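PDB 3EF8: putative Scyalone Dehydratase from Novosphingobium aromaticivorans DSM 12444, which is of unknown function but, as a SnoaL-like member of the NTF2 clan, may act as a lyase resembling scytalone dehydratase. Local coordinates for residues Leu94-Tyr99 against Arg103-Leu108. Residues are numbered along the deposited sequence; the frame is centred on the assembly and turned at random.
Sequences LAIHRY and RPDGIL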
ATOM      1  N   LEU A  94       5.247  -4.120  -4.347  1.00  6.33           N
ATOM      2  CA  LEU A  94       4.751  -5.475  -4.544  1.00  6.75           C
ATOM      3  C   LEU A  94       4.292  -5.523  -6.012  1.00  6.67           C
ATOM      4  O   LEU A  94       3.418  -4.776  -6.425  1.00  7.51           O
ATOM      5  CB  LEU A  94       3.587  -5.796  -3.629  1.00  7.00           C
ATOM      6  CG  LEU A  94       2.940  -7.157  -3.791  1.00 10.81           C
ATOM      7  CD1 LEU A  94       3.902  -8.269  -3.384  1.00 15.56           C
ATOM      8  CD2 LEU A  94       1.657  -7.181  -2.919  1.00 11.39           C
ATOM      9  N   ALA A  95       4.894  -6.400  -6.817  1.00  7.75           N
ATOM     10  CA  ALA A  95       4.585  -6.465  -8.227  1.00  8.94           C
ATOM     11  C   ALA A  95       4.293  -7.906  -8.612  1.00  8.25           C
ATOM     12  O   ALA A  95       5.125  -8.769  -8.405  1.00  9.10           O
ATOM     13  CB  ALA A  95       5.740  -5.890  -9.077  1.00  9.60           C
ATOM     14  N   ILE A  96       3.067  -8.125  -9.105  1.00  6.85           N
ATOM     15  CA  ILE A  96       2.620  -9.485  -9.474  1.00  7.92           C
ATOM     16  C   ILE A  96       2.543  -9.548 -10.990  1.00  8.77           C
ATOM     17  O   ILE A  96       2.021  -8.691 -11.624  1.00  9.11           O
ATOM     18  CB  ILE A  96       1.282  -9.819  -8.847  1.00  8.30           C
ATOM     19  CG1 ILE A  96       1.318  -9.670  -7.304  1.00 10.72           C
ATOM     20  CG2 ILE A  96       0.878 -11.278  -9.198  1.00 11.69           C
ATOM     21  CD1 ILE A  96       0.944  -8.235  -6.821  1.00 11.54           C
ATOM     22  N   HIS A  97       3.101 -10.622 -11.523  1.00  8.80           N
ATOM     23  CA  HIS A  97       3.178 -10.832 -12.964  1.00 10.76           C
ATOM     24  C   HIS A  97       2.512 -12.129 -13.408  1.00  9.28           C
ATOM     25  O   HIS A  97       2.891 -13.205 -12.927  1.00 11.47           O
ATOM     26  CB  HIS A  97       4.660 -10.902 -13.363  1.00  8.85           C
ATOM     27  CG  HIS A  97       5.466  -9.727 -12.931  1.00 10.28           C
ATOM     28  ND1 HIS A  97       5.867  -9.578 -11.620  1.00 10.38           N
ATOM     29  CD2 HIS A  97       5.969  -8.676 -13.612  1.00 13.14           C
ATOM     30  CE1 HIS A  97       6.546  -8.449 -11.510  1.00 12.50           C
ATOM     31  NE2 HIS A  97       6.643  -7.898 -12.701  1.00 13.44           N
ATOM     32  N   ARG A  98       1.542 -11.987 -14.305  1.00 12.02           N
ATOM     33  CA  ARG A  98       0.811 -13.168 -14.860  1.00 10.75           C
ATOM     34  C   ARG A  98       1.393 -13.336 -16.260  1.00 11.00           C
ATOM     35  O   ARG A  98       1.289 -12.464 -17.128  1.00 11.28           O
ATOM     36  CB  ARG A  98      -0.692 -12.943 -14.924  1.00 10.82           C
ATOM     37  CG  ARG A  98      -1.373 -14.182 -15.527  1.00 13.19           C
ATOM     38  CD  ARG A  98      -2.694 -14.491 -14.972  1.00 17.83           C
ATOM     39  NE  ARG A  98      -2.629 -14.734 -13.550  1.00 12.24           N
ATOM     40  CZ  ARG A  98      -3.697 -14.735 -12.772  1.00 11.99           C
ATOM     41  NH1 ARG A  98      -4.880 -14.493 -13.298  1.00 13.74           N
ATOM     42  NH2 ARG A  98      -3.551 -14.899 -11.480  1.00 13.78           N
ATOM     43  N   TYR A  99       2.078 -14.469 -16.416  1.00 11.61           N
ATOM     44  CA  TYR A  99       2.821 -14.715 -17.631  1.00 12.64           C
ATOM     45  C   TYR A  99       1.949 -15.202 -18.780  1.00 14.82           C
ATOM     46  O   TYR A  99       0.919 -15.773 -18.571  1.00 16.32           O
ATOM     47  CB  TYR A  99       3.944 -15.719 -17.352  1.00 13.66           C
ATOM     48  CG  TYR A  99       4.938 -15.210 -16.330  1.00  9.98           C
ATOM     49  CD1 TYR A  99       5.954 -14.341 -16.707  1.00 10.47           C
ATOM     50  CD2 TYR A  99       4.865 -15.624 -15.002  1.00 10.91           C
ATOM     51  CE1 TYR A  99       6.873 -13.839 -15.758  1.00 10.57           C
ATOM     52  CE2 TYR A  99       5.785 -15.157 -14.064  1.00  9.97           C
ATOM     53  CZ  TYR A  99       6.768 -14.280 -14.451  1.00 10.35           C
ATOM     54  OH  TYR A  99       7.643 -13.822 -13.480  1.00 11.63           O
ATOM     55  N   ARG A 103       2.939 -20.757 -16.350  1.00 14.30           N
ATOM     56  CA  ARG A 103       3.763 -20.871 -15.146  1.00 14.64           C
ATOM     57  C   ARG A 103       3.098 -20.035 -14.066  1.00 13.30           C
ATOM     58  O   ARG A 103       2.295 -19.166 -14.401  1.00 15.47           O
ATOM     59  CB  ARG A 103       5.198 -20.372 -15.398  1.00 14.35           C
ATOM     60  CG  ARG A 103       5.220 -18.953 -15.957  1.00 13.83           C
ATOM     61  CD  ARG A 103       6.604 -18.438 -16.359  1.00 12.82           C
ATOM     62  NE  ARG A 103       7.546 -18.403 -15.250  1.00 12.37           N
ATOM     63  CZ  ARG A 103       8.841 -18.160 -15.385  1.00 15.48           C
ATOM     64  NH1 ARG A 103       9.315 -17.913 -16.576  1.00 13.59           N
ATOM     65  NH2 ARG A 103       9.640 -18.113 -14.334  1.00 22.65           N
ATOM     66  N   PRO A 104       3.402 -20.328 -12.799  1.00 13.82           N
ATOM     67  CA  PRO A 104       2.780 -19.565 -11.735  1.00 14.26           C
ATOM     68  C   PRO A 104       3.072 -18.057 -11.834  1.00 14.12           C
ATOM     69  O   PRO A 104       4.072 -17.621 -12.401  1.00 14.36           O
ATOM     70  CB  PRO A 104       3.398 -20.170 -10.485  1.00 16.63           C
ATOM     71  CG  PRO A 104       3.812 -21.575 -10.913  1.00 18.75           C
ATOM     72  CD  PRO A 104       4.301 -21.360 -12.262  1.00 15.90           C
ATOM     73  N   ASP A 105       2.177 -17.274 -11.263  1.00 13.31           N
ATOM     74  CA  ASP A 105       2.439 -15.853 -11.181  1.00 10.81           C
ATOM     75  C   ASP A 105       3.788 -15.591 -10.501  1.00 10.41           C
ATOM     76  O   ASP A 105       4.154 -16.204  -9.488  1.00 13.32           O
ATOM     77  CB  ASP A 105       1.319 -15.164 -10.397  1.00 11.52           C
ATOM     78  CG  ASP A 105      -0.018 -15.163 -11.108  1.00 13.72           C
ATOM     79  OD1 ASP A 105      -0.135 -15.415 -12.328  1.00 13.81           O
ATOM     80  OD2 ASP A 105      -1.016 -14.807 -10.429  1.00 15.04           O
ATOM     81  N   GLY A 106       4.477 -14.580 -10.996  1.00  9.76           N
ATOM     82  CA  GLY A 106       5.769 -14.221 -10.482  1.00  8.97           C
ATOM     83  C   GLY A 106       5.642 -12.987  -9.598  1.00  8.98           C
ATOM     84  O   GLY A 106       5.032 -12.002 -10.008  1.00 10.92           O
ATOM     85  N   ILE A 107       6.155 -13.110  -8.392  1.00  8.85           N
ATOM     86  CA  ILE A 107       6.020 -12.031  -7.411  1.00  9.79           C
ATOM     87  C   ILE A 107       7.364 -11.413  -7.101  1.00  8.15           C
ATOM     88  O   ILE A 107       8.305 -12.117  -6.773  1.00  9.99           O
ATOM     89  CB  ILE A 107       5.434 -12.538  -6.072  1.00 10.41           C
ATOM     90  CG1 ILE A 107       4.288 -13.533  -6.281  1.00 17.07           C
ATOM     91  CG2 ILE A 107       5.062 -11.301  -5.197  1.00 10.33           C
ATOM     92  CD1 ILE A 107       3.105 -13.031  -7.005  1.00 18.17           C
ATOM     93  N   LEU A 108       7.412 -10.068  -7.204  1.00  8.18           N
ATOM     94  CA  LEU A 108       8.559  -9.275  -6.813  1.00  8.02           C
ATOM     95  C   LEU A 108       8.184  -8.471  -5.567  1.00  6.86           C
ATOM     96  O   LEU A 108       7.174  -7.779  -5.540  1.00  8.62           O
ATOM     97  CB  LEU A 108       8.987  -8.307  -7.927  1.00  9.04           C
ATOM     98  CG  LEU A 108       9.884  -7.126  -7.467  1.00 14.62           C
ATOM     99  CD1 LEU A 108      11.150  -7.796  -7.229  1.00 14.76           C
ATOM    100  CD2 LEU A 108       9.997  -6.061  -8.583  1.00 17.51           C
TER
HETATM  101  O   HOH W   1       1.342 -16.553 -14.421  1.00 13.68           O
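Arg-98 and Asp-105 form a salt bridge beside the closed end of the beta hairpin 86-99/106-119. Arg-98 CG is anti to the backbone N (chi1 179°), and bends at chi2 and chi3 bring the guanidinium side-on to the carboxylate. NE meets OD1 of Asp-105 at 2.9 Å, and NH2 meets OD2 at 2.7 Å. Both oxygens use their syn lone pairs, and the two flat groups are nearly coplanar, 21° apart. Arg-98 NH1 bonds Thr-135 O of a second subunit, so this charge also serves the subunit interface. With Arg-98 replaced by an alanine, which has no guanidinium, the Asp-105 carboxylate is likely to lose its charged mate and Thr-135 O of the second subunit one of its donors.

Four backbone hydrogen bonds join the antiparallel pairs Ala-95/Leu-108 and His-97/Gly-106. Gly-106 O accepts twice, from His-97 N at 2.8 Å and from ND1 at 3.0 Å. The acceptor is in the ring plane, although ND1 stands above the carbonyl plane; this bond helps hold the imidazole's rotation. A water accepts from Tyr-99 N and lies 2.8 Å from both Arg-103 O and Asp-105 OD1.

The Arg-103 guanidinium stacks over one face of the Tyr-99 ring, centres 4.5 Å apart, while Tyr-99 OH bonds His-139 ND1. Charge pairing, cation-pi stacking and the water thus tie loop residues 103-105 to strand 86-99, next to the strands' backbone bonds.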